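PDB 4B46: tubulin-like protein CetZ1 from Haloferax volcanii, which binds and hydrolyses GTP as a tubulin-like cytoskeletal protein and controls cell shape, being essential for the rod-shaped cells needed for efficient swimming. Local coordinates for residues I93-H96 and E97-A100; S217-I220 and N221-G225. All coordinates share one frame; numbering follows the deposited sequence.

Contact 1: residues I93-H96 and E97-A100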
loop_
_atom_site.group_PDB
_atom_site.type_symbol
_atom_site.label_atom_id
_atom_site.label_comp_id
_atom_site.label_asym_id
_atom_site.label_seq_id
_atom_site.Cartn_x
_atom_site.Cartn_y
_atom_site.Cartn_z
ATOM N N ILE A 93 8.166 -10.761 16.039
ATOM C CA ILE A 93 6.965 -9.933 15.980
ATOM C C ILE A 93 5.844 -10.492 16.851
ATOM O O ILE A 93 5.522 -11.672 16.759
ATOM C CB ILE A 93 6.444 -9.859 14.533
ATOM C CG1 ILE A 93 7.399 -9.040 13.667
ATOM C CG2 ILE A 93 5.023 -9.301 14.482
ATOM C CD1 ILE A 93 7.014 -9.013 12.203
ATOM N N PRO A 94 5.230 -9.641 17.690
ATOM C CA PRO A 94 4.063 -10.077 18.463
ATOM C C PRO A 94 2.839 -10.160 17.545
ATOM O O PRO A 94 2.023 -9.233 17.488
ATOM C CB PRO A 94 3.893 -8.959 19.488
ATOM C CG PRO A 94 4.418 -7.736 18.785
ATOM C CD PRO A 94 5.528 -8.210 17.884
ATOM N N VAL A 95 2.729 -11.269 16.823
ATOM C CA VAL A 95 1.700 -11.431 15.802
ATOM C C VAL A 95 0.280 -11.409 16.377
ATOM O O VAL A 95 -0.638 -10.918 15.727
ATOM C CB VAL A 95 1.943 -12.702 14.951
ATOM C CG1 VAL A 95 0.823 -12.908 13.938
ATOM C CG2 VAL A 95 3.292 -12.603 14.237
ATOM N N HIS A 96 0.100 -11.908 17.600
ATOM C CA HIS A 96 -1.210 -11.861 18.244
ATOM C C HIS A 96 -1.713 -10.428 18.428
ATOM O O HIS A 96 -2.899 -10.209 18.673
ATOM C CB HIS A 96 -1.197 -12.582 19.598
ATOM C CG HIS A 96 -0.995 -14.062 19.497
ATOM N ND1 HIS A 96 -1.829 -14.881 18.767
ATOM C CD2 HIS A 96 -0.053 -14.870 20.035
ATOM C CE1 HIS A 96 -1.404 -16.129 18.852
ATOM N NE2 HIS A 96 -0.330 -16.150 19.618
ATOM N N GLU A 97 -0.816 -9.453 18.305
ATOM C CA GLU A 97 -1.199 -8.061 18.525
ATOM C C GLU A 97 -1.417 -7.285 17.231
ATOM O O GLU A 97 -1.564 -6.065 17.265
ATOM C CB GLU A 97 -0.164 -7.342 19.397
ATOM C CG GLU A 97 -0.082 -7.871 20.834
ATOM C CD GLU A 97 1.154 -7.379 21.571
ATOM O OE1 GLU A 97 1.756 -6.370 21.139
ATOM O OE2 GLU A 97 1.530 -8.007 22.584
ATOM N N VAL A 98 -1.441 -7.976 16.095
ATOM C CA VAL A 98 -1.702 -7.290 14.830
ATOM C C VAL A 98 -3.012 -7.730 14.185
ATOM O O VAL A 98 -3.450 -8.873 14.344
ATOM C CB VAL A 98 -0.531 -7.436 13.806
ATOM C CG1 VAL A 98 0.808 -7.217 14.492
ATOM C CG2 VAL A 98 -0.564 -8.792 13.125
ATOM N N ASP A 99 -3.631 -6.799 13.468
ATOM C CA ASP A 99 -4.864 -7.050 12.728
ATOM C C ASP A 99 -4.593 -7.653 11.355
ATOM O O ASP A 99 -5.420 -8.396 10.819
ATOM C CB ASP A 99 -5.648 -5.744 12.556
ATOM C CG ASP A 99 -6.071 -5.152 13.881
ATOM O OD1 ASP A 99 -6.610 -5.912 14.712
ATOM O OD2 ASP A 99 -5.844 -3.946 14.101
ATOM N N ALA A 100 -3.442 -7.316 10.780
ATOM C CA ALA A 100 -3.103 -7.797 9.447
ATOM C C ALA A 100 -1.623 -7.635 9.139
ATOM O O ALA A 100 -0.931 -6.851 9.787
ATOM C CB ALA A 100 -3.946 -7.056 8.381
#
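Glu-97 N donates to Pro-94 O at 3.0 Å, its hydrogen aimed fairly well at the oxygen (154°). One step on, Val-98 N repeats the move to Val-95 O at 3.1 Å. That second bond is straighter, at 166°. Both bonds span three residues, so the chain winds through a short 3-10 turn. Just before it, Pro-94 sits at the centre of an inverse gamma turn, closed by a weak bond from Val-95 N to Ile-93 O.

This compact bend lies in the Rossmann-like GTPase domain of the tubulin fold, where it takes the chain from helix 83-90 into strand 100-106. The extended chain of Glu-97 leaves CB with CG beside the backbone N (chi1 -66°). It crosses Pro-94 at a slant and sets its carboxylate against the proline ring, with Glu-97 OE1 3.7 Å from Pro-94 CB. The same oxygen forms a salt bridge with NE of Arg-32 on strand 31-38, and Pro-94 and Val-98 also pack on that arginine, which gives the turn a shared footing on the neighbouring strand. Val-98 straddles the carbonyls of the turn: its CG2 lies 3.4 Å from Val-95 O, while its CG1 faces Pro-94 O at 3.8 Å. The two valines meet only loosely, Val-95 CG1 to Val-98 CG2 at 4.4 Å, and Val-95 also touches Tyr-127 and Glu-129.

Contact 2: residues S217-I220 and N221-G225; sequences SEII and NTLAG
Glu-218 O is gripped twice by Thr-222, once by the backbone N at 3.1 Å and once by the hydroxyl OG1 at 2.7 Å. The setting is the short alpha-helix 216-223, which in this tubulin-type fold comes between the long helix 179-198 and strand 228-237. The double grip follows from the threonine's first torsion: with chi1 at -60°, OG1 sits beside the backbone N and opposite the carbonyl carbon, which brings it back to the carbonyl of the preceding turn. The buried hydroxyl thus finds its acceptor within the helix, and the Thr-222 side chain also touches Arg-294, Leu-296 and Arg-328.

Asn-221 turns the same way, but to a different end. Its N makes the usual helical bond to Ser-217 O, and its side chain bends back over that carbonyl, placing CG of Asn-221 3.2 Å from Ser-217 O. The amide ND2 is badly angled to the oxygen, so it covers the carbonyl without bonding to it. An alanine here keeps CB but loses the amide, which would probably leave Ser-217 O less covered and take from Arg-328 one of its neighbours.

On the buried side, Ile-219 and Leu-223 lie alongside each other, pointing the same way, with the branch methyl CG2 of Ile-219 3.8 Å from CD1 of Leu-223. Ile-219 goes on to Leu-296 and Tyr-332, whereas Leu-223 shares Tyr-132 with Ile-220. Leu-223 N bonds to Ile-219 O at 3.0 Å and more weakly to Ile-220 O. The latter oxygen also has the methyl carbon CB of Ala-224 against it, at 3.5 Å.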
loop_
_atom_site.group_PDB
_atom_site.type_symbol
_atom_site.label_atom_id
_atom_site.label_comp_id
_atom_site.label_asym_id
_atom_site.label_seq_id
_atom_site.Cartn_x
_atom_site.Cartn_y
_atom_site.Cartn_z
ATOM N N SER A 217 -12.229 -3.761 11.567
ATOM C CA SER A 217 -13.223 -4.628 10.950
ATOM C C SER A 217 -13.765 -4.041 9.654
ATOM O O SER A 217 -13.954 -4.750 8.664
ATOM C CB SER A 217 -14.376 -4.892 11.919
ATOM O OG SER A 217 -14.465 -6.277 12.185
ATOM N N GLU A 218 -14.008 -2.739 9.661
ATOM C CA GLU A 218 -14.543 -2.073 8.484
ATOM C C GLU A 218 -13.559 -2.079 7.325
ATOM O O GLU A 218 -13.953 -2.170 6.163
ATOM C CB GLU A 218 -14.965 -0.641 8.824
ATOM C CG GLU A 218 -16.173 -0.581 9.745
ATOM C CD GLU A 218 -16.705 0.819 9.903
ATOM O OE1 GLU A 218 -16.165 1.564 10.743
ATOM O OE2 GLU A 218 -17.662 1.175 9.184
ATOM N N ILE A 219 -12.277 -1.965 7.643
ATOM C CA ILE A 219 -11.250 -1.998 6.614
ATOM C C ILE A 219 -11.121 -3.412 6.077
ATOM O O ILE A 219 -11.101 -3.629 4.862
ATOM C CB ILE A 219 -9.892 -1.526 7.159
ATOM C CG1 ILE A 219 -9.965 -0.037 7.507
ATOM C CG2 ILE A 219 -8.773 -1.801 6.143
ATOM C CD1 ILE A 219 -8.761 0.465 8.273
ATOM N N ILE A 220 -11.048 -4.375 6.990
ATOM C CA ILE A 220 -10.908 -5.772 6.606
ATOM C C ILE A 220 -12.092 -6.215 5.742
ATOM O O ILE A 220 -11.924 -6.866 4.707
ATOM C CB ILE A 220 -10.756 -6.659 7.867
ATOM C CG1 ILE A 220 -9.390 -6.388 8.505
ATOM C CG2 ILE A 220 -10.929 -8.137 7.535
ATOM C CD1 ILE A 220 -9.217 -7.000 9.866
ATOM N N ASN A 221 -13.291 -5.830 6.157
ATOM C CA ASN A 221 -14.496 -6.189 5.418
ATOM C C ASN A 221 -14.601 -5.485 4.056
ATOM O O ASN A 221 -15.154 -6.034 3.102
ATOM C CB ASN A 221 -15.737 -5.955 6.286
ATOM C CG ASN A 221 -15.870 -6.993 7.381
ATOM O OD1 ASN A 221 -15.228 -8.036 7.325
ATOM N ND2 ASN A 221 -16.704 -6.720 8.375
ATOM N N THR A 222 -14.049 -4.282 3.960
ATOM C CA THR A 222 -13.984 -3.596 2.671
ATOM C C THR A 222 -13.047 -4.320 1.699
ATOM O O THR A 222 -13.316 -4.389 0.493
ATOM C CB THR A 222 -13.564 -2.118 2.839
ATOM O OG1 THR A 222 -14.518 -1.447 3.665
ATOM C CG2 THR A 222 -13.513 -1.394 1.473
ATOM N N LEU A 223 -11.959 -4.878 2.229
ATOM C CA LEU A 223 -10.952 -5.523 1.393
ATOM C C LEU A 223 -11.258 -6.990 1.122
ATOM O O LEU A 223 -10.601 -7.612 0.301
ATOM C CB LEU A 223 -9.574 -5.423 2.054
ATOM C CG LEU A 223 -9.022 -4.018 2.275
ATOM C CD1 LEU A 223 -7.805 -4.036 3.177
ATOM C CD2 LEU A 223 -8.693 -3.360 0.934
ATOM N N ALA A 224 -12.257 -7.543 1.808
ATOM C CA ALA A 224 -12.426 -8.996 1.861
ATOM C C ALA A 224 -12.742 -9.656 0.524
ATOM O O ALA A 224 -12.453 -10.839 0.332
ATOM C CB ALA A 224 -13.484 -9.382 2.915
ATOM N N GLY A 225 -13.341 -8.908 -0.397
ATOM C CA GLY A 225 -13.672 -9.455 -1.705
ATOM C C GLY A 225 -12.463 -9.739 -2.593
ATOM O O GLY A 225 -12.581 -10.397 -3.623
#

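Contact 1 comes first along the chain, in the GTPase domain, and contact 2 follows in the C-terminal domain, their centres about 17 Å apart. The two meet directly where Asp-99 O packs on Ile-220 CD1 at 4.2 Å. A polar tie runs beside this touch: the carboxylate OD2 of Asp-99 is hydrogen-bonded to OG of Ser-216, at the start of the helix that carries contact 2. Met-1 is touched from both, by Asp-99 and Ala-100 of contact 1 and by Ile-219 and Ile-220 of contact 2. Both contacts lie away from the residues that bind the guanine nucleotide.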